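Local coordinates for protein putative esterase Rv1847/MT1895 (Mycobacterium tuberculosis, PDB 3S4K) that probably hydrolyses acyl-CoA thioesters, possibly 1,4-dihydroxy-2-naphthoyl-CoA, as a PaaI-family hotdog-fold thioesterase, at residues R95-A106 / L119-V130; Y59-S68 / V130-Q138. One frame throughout, in Å; residues are numbered along the deposited sequence.

Interaction 1 of 2, residues R95-A106 / L119-V130. With EDO (1,2-ethanediol), chain H.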
loop_
_atom_site.group_PDB
_atom_site.type_symbol
_atom_site.label_atom_id
_atom_site.label_comp_id
_atom_site.label_asym_id
_atom_site.label_seq_id
_atom_site.Cartn_x
_atom_site.Cartn_y
_atom_site.Cartn_z
ATOM N N ARG A 95 14.230 -4.281 -0.353
ATOM C CA ARG A 95 15.198 -4.152 -1.446
ATOM C C ARG A 95 14.545 -3.474 -2.634
ATOM O O ARG A 95 13.397 -3.752 -2.962
ATOM C CB ARG A 95 15.732 -5.530 -1.880
ATOM C CG ARG A 95 16.841 -5.472 -2.951
ATOM C CD ARG A 95 17.434 -6.841 -3.254
ATOM N NE ARG A 95 18.300 -7.324 -2.186
ATOM C CZ ARG A 95 19.537 -6.885 -1.970
ATOM N NH1 ARG A 95 20.052 -5.941 -2.744
ATOM N NH2 ARG A 95 20.255 -7.386 -0.976
ATOM N N SER A 96 15.305 -2.579 -3.268
ATOM C CA SER A 96 14.876 -1.815 -4.431
ATOM C C SER A 96 15.300 -2.493 -5.743
ATOM O O SER A 96 16.490 -2.733 -5.986
ATOM C CB SER A 96 15.474 -0.398 -4.397
ATOM O OG SER A 96 14.969 0.341 -3.304
ATOM N N ILE A 97 14.313 -2.786 -6.581
ATOM C CA ILE A 97 14.545 -3.328 -7.926
ATOM C C ILE A 97 13.799 -2.465 -8.952
ATOM O O ILE A 97 12.963 -1.651 -8.582
ATOM C CB ILE A 97 14.110 -4.810 -8.034
ATOM C CG1 ILE A 97 12.588 -4.969 -7.866
ATOM C CG2 ILE A 97 14.869 -5.666 -7.000
ATOM C CD1 ILE A 97 12.023 -6.401 -8.171
ATOM N N SER A 98 14.138 -2.641 -10.234
ATOM C CA SER A 98 13.626 -1.813 -11.323
ATOM C C SER A 98 12.930 -2.573 -12.455
ATOM O O SER A 98 12.356 -1.940 -13.360
ATOM C CB SER A 98 14.789 -1.033 -11.927
ATOM O OG SER A 98 15.190 -0.017 -11.049
ATOM N N SER A 99 13.029 -3.904 -12.438
ATOM C CA SER A 99 12.475 -4.741 -13.498
ATOM C C SER A 99 12.382 -6.206 -13.067
ATOM O O SER A 99 12.857 -6.583 -11.984
ATOM C CB SER A 99 13.346 -4.633 -14.757
ATOM O OG SER A 99 14.586 -5.294 -14.579
ATOM N N GLY A 100 11.783 -7.025 -13.931
ATOM C CA GLY A 100 11.606 -8.461 -13.678
ATOM C C GLY A 100 10.323 -8.770 -12.937
ATOM O O GLY A 100 9.584 -7.859 -12.541
ATOM N N MET A 101 10.076 -10.057 -12.722
ATOM C CA MET A 101 8.868 -10.532 -12.036
ATOM C C MET A 101 9.078 -10.517 -10.526
ATOM O O MET A 101 10.189 -10.744 -10.036
ATOM C CB MET A 101 8.561 -11.983 -12.453
ATOM C CG MET A 101 8.229 -12.168 -13.927
ATOM S SD MET A 101 6.599 -11.556 -14.372
ATOM C CE MET A 101 5.491 -12.555 -13.366
ATOM N N VAL A 102 7.995 -10.267 -9.796
ATOM C CA VAL A 102 7.958 -10.428 -8.341
ATOM C C VAL A 102 6.799 -11.353 -8.004
ATOM O O VAL A 102 5.810 -11.413 -8.737
ATOM C CB VAL A 102 7.865 -9.076 -7.586
ATOM C CG1 VAL A 102 9.161 -8.275 -7.804
ATOM C CG2 VAL A 102 6.622 -8.279 -8.006
ATOM N N TYR A 103 6.947 -12.081 -6.893
ATOM C CA TYR A 103 6.102 -13.198 -6.548
ATOM C C TYR A 103 5.784 -13.099 -5.060
ATOM O O TYR A 103 6.708 -12.975 -4.240
ATOM C CB TYR A 103 6.894 -14.490 -6.789
ATOM C CG TYR A 103 7.320 -14.697 -8.229
ATOM C CD1 TYR A 103 8.555 -14.240 -8.711
ATOM C CD2 TYR A 103 6.476 -15.368 -9.113
ATOM C CE1 TYR A 103 8.922 -14.444 -10.054
ATOM C CE2 TYR A 103 6.836 -15.555 -10.431
ATOM C CZ TYR A 103 8.052 -15.109 -10.886
ATOM O OH TYR A 103 8.344 -15.305 -12.220
ATOM N N GLY A 104 4.499 -13.121 -4.705
ATOM C CA GLY A 104 4.083 -13.109 -3.300
ATOM C C GLY A 104 3.386 -14.365 -2.840
ATOM O O GLY A 104 2.630 -14.978 -3.601
ATOM N N THR A 105 3.626 -14.749 -1.589
ATOM C CA THR A 105 2.936 -15.857 -0.945
ATOM C C THR A 105 2.367 -15.393 0.390
ATOM O O THR A 105 3.096 -14.795 1.171
ATOM C CB THR A 105 3.914 -16.987 -0.646
ATOM O OG1 THR A 105 4.448 -17.505 -1.867
ATOM C CG2 THR A 105 3.235 -18.114 0.137
ATOM N N ALA A 106 1.091 -15.705 0.636
ATOM C CA ALA A 106 0.428 -15.441 1.917
ATOM C C ALA A 106 0.410 -16.714 2.753
ATOM O O ALA A 106 0.066 -17.782 2.234
ATOM C CB ALA A 106 -0.984 -14.943 1.730
ATOM N N LEU A 119 0.418 -13.092 6.708
ATOM C CA LEU A 119 1.754 -12.629 6.310
ATOM C C LEU A 119 1.937 -12.866 4.808
ATOM O O LEU A 119 1.670 -13.965 4.304
ATOM C CB LEU A 119 2.832 -13.422 7.050
ATOM C CG LEU A 119 4.249 -13.275 6.516
ATOM C CD1 LEU A 119 4.721 -11.855 6.750
ATOM C CD2 LEU A 119 5.184 -14.265 7.226
ATOM N N VAL A 120 2.409 -11.844 4.103
ATOM C CA VAL A 120 2.709 -11.958 2.684
ATOM C C VAL A 120 4.149 -11.532 2.465
ATOM O O VAL A 120 4.560 -10.450 2.912
ATOM C CB VAL A 120 1.785 -11.073 1.839
ATOM C CG1 VAL A 120 2.077 -11.265 0.339
ATOM C CG2 VAL A 120 0.310 -11.344 2.188
ATOM N N THR A 121 4.904 -12.386 1.773
ATOM C CA THR A 121 6.324 -12.147 1.483
ATOM C C THR A 121 6.473 -12.057 -0.031
ATOM O O THR A 121 6.052 -12.965 -0.764
ATOM C CB THR A 121 7.239 -13.263 2.052
ATOM O OG1 THR A 121 6.940 -13.458 3.440
ATOM C CG2 THR A 121 8.755 -12.933 1.863
ATOM N N ILE A 122 7.115 -10.986 -0.486
ATOM C CA ILE A 122 7.342 -10.751 -1.912
ATOM C C ILE A 122 8.812 -10.948 -2.242
ATOM O O ILE A 122 9.674 -10.329 -1.619
ATOM C CB ILE A 122 6.956 -9.322 -2.321
ATOM C CG1 ILE A 122 5.580 -8.961 -1.752
ATOM C CG2 ILE A 122 6.964 -9.200 -3.818
ATOM C CD1 ILE A 122 4.868 -7.875 -2.542
ATOM N N THR A 123 9.093 -11.836 -3.197
ATOM C CA THR A 123 10.448 -12.119 -3.661
ATOM C C THR A 123 10.655 -11.757 -5.140
ATOM O O THR A 123 9.704 -11.699 -5.929
ATOM C CB THR A 123 10.814 -13.614 -3.455
ATOM O OG1 THR A 123 9.758 -14.452 -3.959
ATOM C CG2 THR A 123 11.069 -13.903 -1.965
ATOM N N ASP A 124 11.911 -11.531 -5.528
ATOM C CA ASP A 124 12.252 -11.243 -6.921
ATOM C C ASP A 124 12.798 -12.503 -7.604
ATOM O O ASP A 124 12.786 -13.595 -7.020
ATOM C CB ASP A 124 13.232 -10.064 -7.014
ATOM C CG ASP A 124 14.658 -10.384 -6.482
ATOM O OD1 ASP A 124 14.995 -11.549 -6.154
ATOM O OD2 ASP A 124 15.475 -9.428 -6.405
ATOM N N ASP A 125 13.265 -12.366 -8.839
ATOM C CA ASP A 125 13.725 -13.558 -9.579
ATOM C C ASP A 125 15.080 -14.154 -9.152
ATOM O O ASP A 125 15.539 -15.126 -9.767
ATOM C CB ASP A 125 13.629 -13.343 -11.094
ATOM C CG ASP A 125 14.641 -12.363 -11.636
ATOM O OD1 ASP A 125 15.604 -11.995 -10.916
ATOM O OD2 ASP A 125 14.474 -11.962 -12.822
ATOM N N THR A 126 15.673 -13.634 -8.072
ATOM C CA THR A 126 16.837 -14.255 -7.430
ATOM C C THR A 126 16.525 -14.784 -6.016
ATOM O O THR A 126 17.429 -15.153 -5.265
ATOM C CB THR A 126 18.026 -13.279 -7.365
ATOM O OG1 THR A 126 17.696 -12.155 -6.528
ATOM C CG2 THR A 126 18.406 -12.810 -8.773
ATOM N N ASP A 127 15.227 -14.867 -5.707
ATOM C CA ASP A 127 14.700 -15.317 -4.416
ATOM C C ASP A 127 15.194 -14.441 -3.291
ATOM O O ASP A 127 15.468 -14.915 -2.160
ATOM C CB ASP A 127 15.052 -16.797 -4.177
ATOM C CG ASP A 127 14.066 -17.510 -3.266
ATOM O OD1 ASP A 127 13.220 -16.896 -2.600
ATOM O OD2 ASP A 127 14.153 -18.753 -3.205
ATOM N N ARG A 128 15.331 -13.141 -3.575
ATOM C CA ARG A 128 15.577 -12.165 -2.521
ATOM C C ARG A 128 14.263 -11.483 -2.159
ATOM O O ARG A 128 13.452 -11.154 -3.035
ATOM C CB ARG A 128 16.627 -11.111 -2.949
ATOM C CG ARG A 128 18.014 -11.712 -3.192
ATOM C CD ARG A 128 19.069 -10.670 -3.421
ATOM N NE ARG A 128 20.418 -11.235 -3.314
ATOM C CZ ARG A 128 21.071 -11.855 -4.302
ATOM N NH1 ARG A 128 20.504 -12.029 -5.493
ATOM N NH2 ARG A 128 22.304 -12.312 -4.101
ATOM N N VAL A 129 14.064 -11.283 -0.863
ATOM C CA VAL A 129 12.869 -10.593 -0.396
ATOM C C VAL A 129 12.983 -9.114 -0.742
ATOM O O VAL A 129 13.978 -8.461 -0.415
ATOM C CB VAL A 129 12.663 -10.780 1.123
ATOM C CG1 VAL A 129 11.465 -9.984 1.617
ATOM C CG2 VAL A 129 12.467 -12.268 1.472
ATOM N N VAL A 130 11.949 -8.605 -1.404
ATOM C CA VAL A 130 11.829 -7.182 -1.736
ATOM C C VAL A 130 10.880 -6.429 -0.809
ATOM O O VAL A 130 11.116 -5.238 -0.539
ATOM C CB VAL A 130 11.467 -6.933 -3.246
ATOM C CG1 VAL A 130 12.593 -7.417 -4.160
ATOM C CG2 VAL A 130 10.162 -7.574 -3.639
HETATM C C1 EDO H . 10.619 2.038 -0.757
HETATM O O1 EDO H . 10.790 3.433 -1.089
HETATM C C2 EDO H . 10.957 1.146 -1.946
HETATM O O2 EDO H . 12.344 1.205 -2.305
HETATM O O HOH W 1 16.643 -9.080 0.170
HETATM O O HOH W 2 12.727 -10.130 -10.449
HETATM O O HOH W 3 11.946 -12.230 -13.708
HETATM O O HOH W 4 4.872 -15.378 3.447
#
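Strands 100-106 and 119-123 run antiparallel at 160°, paired by four backbone hydrogen bonds of Tyr103 with Thr123 and Thr105 with Thr121, the shortest from Thr123 N to Tyr103 O at 2.8 Å. A fifth, longer bond of 3.3 Å from Arg95 N to Val130 O ties the loop before strand 100-106 to the start of strand 129-140. On the face turned to helix 56-75, Ile122 CG2, in the conformer modelled here, meets Val102 CB at 3.9 Å, and Ala106 CB meets Val120 CG2. These are neighbouring strands of the antiparallel hotdog sheet; strand 36-43 bonds the other edge of 100-106. On the opposite face the Tyr103 ring has Thr123 O at its edge, 3.9 Å from CD1. Beyond the strands, Ile97 spreads CG2 and CD1 over Val130 CG1 and Asp124. Asp124 OD1 gathers three donors, Thr126 OG1, Thr126 N in an Asx turn, and Arg128 N, which holds the carboxylate against the type I turn 124-127 and the residue after it. In the conformer given for Arg95, Arg128 CD lies over one face of its guanidinium, 3.6 Å from NE. Two waters join Met101 to Asp125, one linking Met101 O to Asp125 N, the other Met101 N to OD2.

Interaction 2 of 2, residues Y59-S68 / V130-Q138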
loop_
_atom_site.group_PDB
_atom_site.type_symbol
_atom_site.label_atom_id
_atom_site.label_comp_id
_atom_site.label_asym_id
_atom_site.label_seq_id
_atom_site.Cartn_x
_atom_site.Cartn_y
_atom_site.Cartn_z
ATOM N N TYR A 59 3.882 -2.846 -3.819
ATOM C CA TYR A 59 4.043 -3.945 -2.869
ATOM C C TYR A 59 2.958 -3.936 -1.795
ATOM O O TYR A 59 2.391 -4.982 -1.492
ATOM C CB TYR A 59 5.410 -3.916 -2.187
ATOM C CG TYR A 59 6.579 -4.099 -3.133
ATOM C CD1 TYR A 59 6.597 -5.122 -4.060
ATOM C CD2 TYR A 59 7.693 -3.280 -3.049
ATOM C CE1 TYR A 59 7.669 -5.294 -4.929
ATOM C CE2 TYR A 59 8.781 -3.442 -3.904
ATOM C CZ TYR A 59 8.771 -4.445 -4.827
ATOM O OH TYR A 59 9.855 -4.607 -5.659
ATOM N N CYS A 60 2.700 -2.782 -1.195
ATOM C CA CYS A 60 1.537 -2.666 -0.306
ATOM C C CYS A 60 0.263 -3.253 -0.906
ATOM O O CYS A 60 -0.457 -3.996 -0.260
ATOM C CB CYS A 60 1.308 -1.226 0.059
ATOM S SG CYS A 60 2.612 -0.486 1.037
ATOM N N ALA A 61 -0.006 -2.915 -2.161
ATOM C CA ALA A 61 -1.221 -3.340 -2.822
ATOM C C ALA A 61 -1.251 -4.837 -3.103
ATOM O O ALA A 61 -2.261 -5.522 -2.917
ATOM C CB ALA A 61 -1.397 -2.534 -4.137
ATOM N N MET A 62 -0.117 -5.343 -3.558
ATOM C CA MET A 62 0.085 -6.781 -3.789
ATOM C C MET A 62 -0.192 -7.567 -2.519
ATOM O O MET A 62 -0.934 -8.565 -2.508
ATOM C CB MET A 62 1.535 -7.073 -4.183
ATOM C CG MET A 62 1.864 -7.001 -5.649
ATOM S SD MET A 62 3.479 -7.788 -5.922
ATOM C CE MET A 62 3.108 -9.536 -5.828
ATOM N N ILE A 63 0.415 -7.109 -1.436
ATOM C CA ILE A 63 0.275 -7.726 -0.124
ATOM C C ILE A 63 -1.194 -7.691 0.285
ATOM O O ILE A 63 -1.740 -8.684 0.729
ATOM C CB ILE A 63 1.237 -7.032 0.883
ATOM C CG1 ILE A 63 2.661 -7.510 0.618
ATOM C CG2 ILE A 63 0.808 -7.235 2.383
ATOM C CD1 ILE A 63 3.735 -6.569 1.117
ATOM N N GLU A 64 -1.856 -6.565 0.062
ATOM C CA GLU A 64 -3.274 -6.435 0.423
ATOM C C GLU A 64 -4.159 -7.430 -0.335
ATOM O O GLU A 64 -5.005 -8.120 0.264
ATOM C CB GLU A 64 -3.726 -4.989 0.176
ATOM C CG GLU A 64 -5.168 -4.686 0.599
ATOM C CD GLU A 64 -5.358 -4.567 2.095
ATOM O OE1 GLU A 64 -4.353 -4.566 2.843
ATOM O OE2 GLU A 64 -6.540 -4.468 2.522
ATOM N N SER A 65 -3.942 -7.527 -1.648
ATOM C CA SER A 65 -4.712 -8.418 -2.510
ATOM C C SER A 65 -4.533 -9.886 -2.148
ATOM O O SER A 65 -5.496 -10.637 -2.012
ATOM C CB SER A 65 -4.312 -8.229 -3.979
ATOM O OG SER A 65 -4.915 -7.073 -4.523
ATOM N N ILE A 66 -3.293 -10.309 -2.019
ATOM C CA ILE A 66 -3.017 -11.746 -1.806
ATOM C C ILE A 66 -3.583 -12.181 -0.456
ATOM O O ILE A 66 -4.249 -13.213 -0.342
ATOM C CB ILE A 66 -1.501 -12.068 -1.959
ATOM C CG1 ILE A 66 -1.021 -11.682 -3.360
ATOM C CG2 ILE A 66 -1.251 -13.602 -1.751
ATOM C CD1 ILE A 66 0.508 -11.775 -3.599
ATOM N N ALA A 67 -3.346 -11.376 0.577
ATOM C CA ALA A 67 -3.897 -11.618 1.911
ATOM C C ALA A 67 -5.428 -11.639 1.940
ATOM O O ALA A 67 -6.040 -12.526 2.558
ATOM C CB ALA A 67 -3.370 -10.560 2.891
ATOM N N SER A 68 -6.060 -10.644 1.317
ATOM C CA SER A 68 -7.518 -10.577 1.345
ATOM C C SER A 68 -8.145 -11.763 0.634
ATOM O O SER A 68 -9.158 -12.274 1.099
ATOM C CB SER A 68 -8.049 -9.268 0.747
ATOM O OG SER A 68 -7.400 -8.153 1.319
ATOM N N VAL A 130 11.949 -8.605 -1.404
ATOM C CA VAL A 130 11.829 -7.182 -1.736
ATOM C C VAL A 130 10.880 -6.429 -0.809
ATOM O O VAL A 130 11.116 -5.238 -0.539
ATOM C CB VAL A 130 11.467 -6.933 -3.246
ATOM C CG1 VAL A 130 12.593 -7.417 -4.160
ATOM C CG2 VAL A 130 10.162 -7.574 -3.639
ATOM N N ALA A 131 9.845 -7.095 -0.304
ATOM C CA ALA A 131 8.900 -6.517 0.658
ATOM C C ALA A 131 8.223 -7.647 1.430
ATOM O O ALA A 131 8.139 -8.784 0.927
ATOM C CB ALA A 131 7.860 -5.626 -0.056
ATOM N N ARG A 132 7.744 -7.354 2.636
ATOM C CA ARG A 132 7.078 -8.350 3.493
ATOM C C ARG A 132 6.090 -7.579 4.328
ATOM O O ARG A 132 6.426 -6.500 4.810
ATOM C CB ARG A 132 8.115 -9.055 4.368
ATOM C CG ARG A 132 7.624 -10.114 5.371
ATOM C CD ARG A 132 8.790 -10.495 6.314
ATOM N NE ARG A 132 8.495 -11.656 7.157
ATOM C CZ ARG A 132 7.786 -11.608 8.279
ATOM N NH1 ARG A 132 7.274 -10.455 8.702
ATOM N NH2 ARG A 132 7.575 -12.714 8.981
ATOM N N GLY A 133 4.885 -8.097 4.495
ATOM C CA GLY A 133 3.847 -7.330 5.185
ATOM C C GLY A 133 2.825 -8.216 5.866
ATOM O O GLY A 133 2.696 -9.402 5.525
ATOM N N GLN A 134 2.089 -7.636 6.805
ATOM C CA GLN A 134 1.011 -8.336 7.493
ATOM C C GLN A 134 -0.246 -7.546 7.333
ATOM O O GLN A 134 -0.225 -6.334 7.495
ATOM C CB GLN A 134 1.331 -8.525 8.956
ATOM C CG GLN A 134 2.577 -9.338 9.058
ATOM C CD GLN A 134 3.032 -9.617 10.437
ATOM O OE1 GLN A 134 2.416 -9.209 11.423
ATOM N NE2 GLN A 134 4.144 -10.325 10.524
ATOM N N VAL A 135 -1.327 -8.256 7.028
ATOM C CA VAL A 135 -2.627 -7.667 6.837
ATOM C C VAL A 135 -3.608 -8.211 7.862
ATOM O O VAL A 135 -3.758 -9.430 7.987
ATOM C CB VAL A 135 -3.128 -7.945 5.408
ATOM C CG1 VAL A 135 -4.492 -7.284 5.164
ATOM C CG2 VAL A 135 -2.093 -7.479 4.390
ATOM N N ARG A 136 -4.275 -7.296 8.566
ATOM C CA ARG A 136 -5.299 -7.635 9.550
ATOM C C ARG A 136 -6.649 -7.368 8.909
ATOM O O ARG A 136 -6.867 -6.280 8.352
ATOM C CB ARG A 136 -5.114 -6.817 10.813
ATOM C CG ARG A 136 -6.188 -7.057 11.888
ATOM C CD ARG A 136 -5.900 -6.263 13.123
ATOM N NE ARG A 136 -4.794 -6.845 13.873
ATOM C CZ ARG A 136 -4.880 -7.902 14.681
ATOM N NH1 ARG A 136 -6.026 -8.556 14.859
ATOM N NH2 ARG A 136 -3.777 -8.350 15.277
ATOM N N LEU A 137 -7.534 -8.365 8.972
ATOM C CA LEU A 137 -8.857 -8.277 8.374
ATOM C C LEU A 137 -9.934 -8.561 9.408
ATOM O O LEU A 137 -9.733 -9.351 10.316
ATOM C CB LEU A 137 -8.990 -9.265 7.210
ATOM C CG LEU A 137 -8.015 -9.037 6.050
ATOM C CD1 LEU A 137 -6.853 -10.030 6.162
ATOM C CD2 LEU A 137 -8.722 -9.045 4.657
ATOM N N GLN A 138 -11.088 -7.926 9.221
ATOM C CA GLN A 138 -12.304 -8.277 9.915
ATOM C C GLN A 138 -13.126 -9.255 9.093
ATOM O O GLN A 138 -13.310 -9.055 7.888
ATOM C CB GLN A 138 -13.162 -7.015 10.124
ATOM C CG GLN A 138 -13.033 -6.426 11.450
ATOM C CD GLN A 138 -13.992 -5.254 11.687
ATOM O OE1 GLN A 138 -15.068 -5.122 11.067
ATOM N NE2 GLN A 138 -13.599 -4.407 12.593
#
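Apolar packing carries this contact: Tyr59, Ile63 and Ala67, on one side of the helix, meet Val130, Ala131, Gly133 and Val135 along the strand. The segment axes come within 8.4 Å at 48°, the central helix of the hotdog lying across its curved sheet. At one end the Tyr59 ring meets two successive residues obliquely, Ala131 CB lying 3.7 Å from CG and Val130 CG2 3.6 Å from CE1. Both can face the helix because Val130 and Ala131 form a classic beta bulge opposite Ile122. In the middle, Ile63 sends CD1 over the Arg132-Gly133 peptide, while CG2, anti to the backbone N, reaches Val135 CG2 at 3.5 Å. Gly133 leaves room for this branch; its CA is 4.1 Å from Ile63 CG2. Ala67 CB rests against Val135 CB at 3.6 Å, and further along Leu137 CD2 meets the side of Ser68.

Polar groups border this packing without bonding across it. Glu64 bends at chi2 (75°), which brings OE1 to 3.6 Å from Val135 CG1; the same oxygen accepts a hydrogen bond from Asn89 ND2. Ser68 OG turns back to Glu64 O at 2.6 Å, and Ser68 N reaches that carbonyl from its other face.

With no hydrogen bond between helix and strand, shape and apolar burial hold them together, while Ser68 OG is paired within the helix and Glu64 OE1 with Asn89.

The two contacts, with centres 13 Å apart, share Val130 and meet along the pairing of strands 115-123 and 129-140. Probable hydrogen bonds of 2.8 Å from Ile122 N to Ala131 O and from Val120 N to Gly133 O join them. Tyr59 of interaction 2 also packs on Ile97 and Ile122 of interaction 1, so one ring from the helix reaches both the sheet and the 95-99 loop. Both approach the second subunit: Ser96 binds an ethanediol that Gly86 of that subunit also holds, and Glu64, whose side chain is about 4 Å from a bound ethanediol, packs on Phe93 of the second subunit. Bound ethanediol, probably from the crystallisation liquor, may mark pockets, but does not identify the active site.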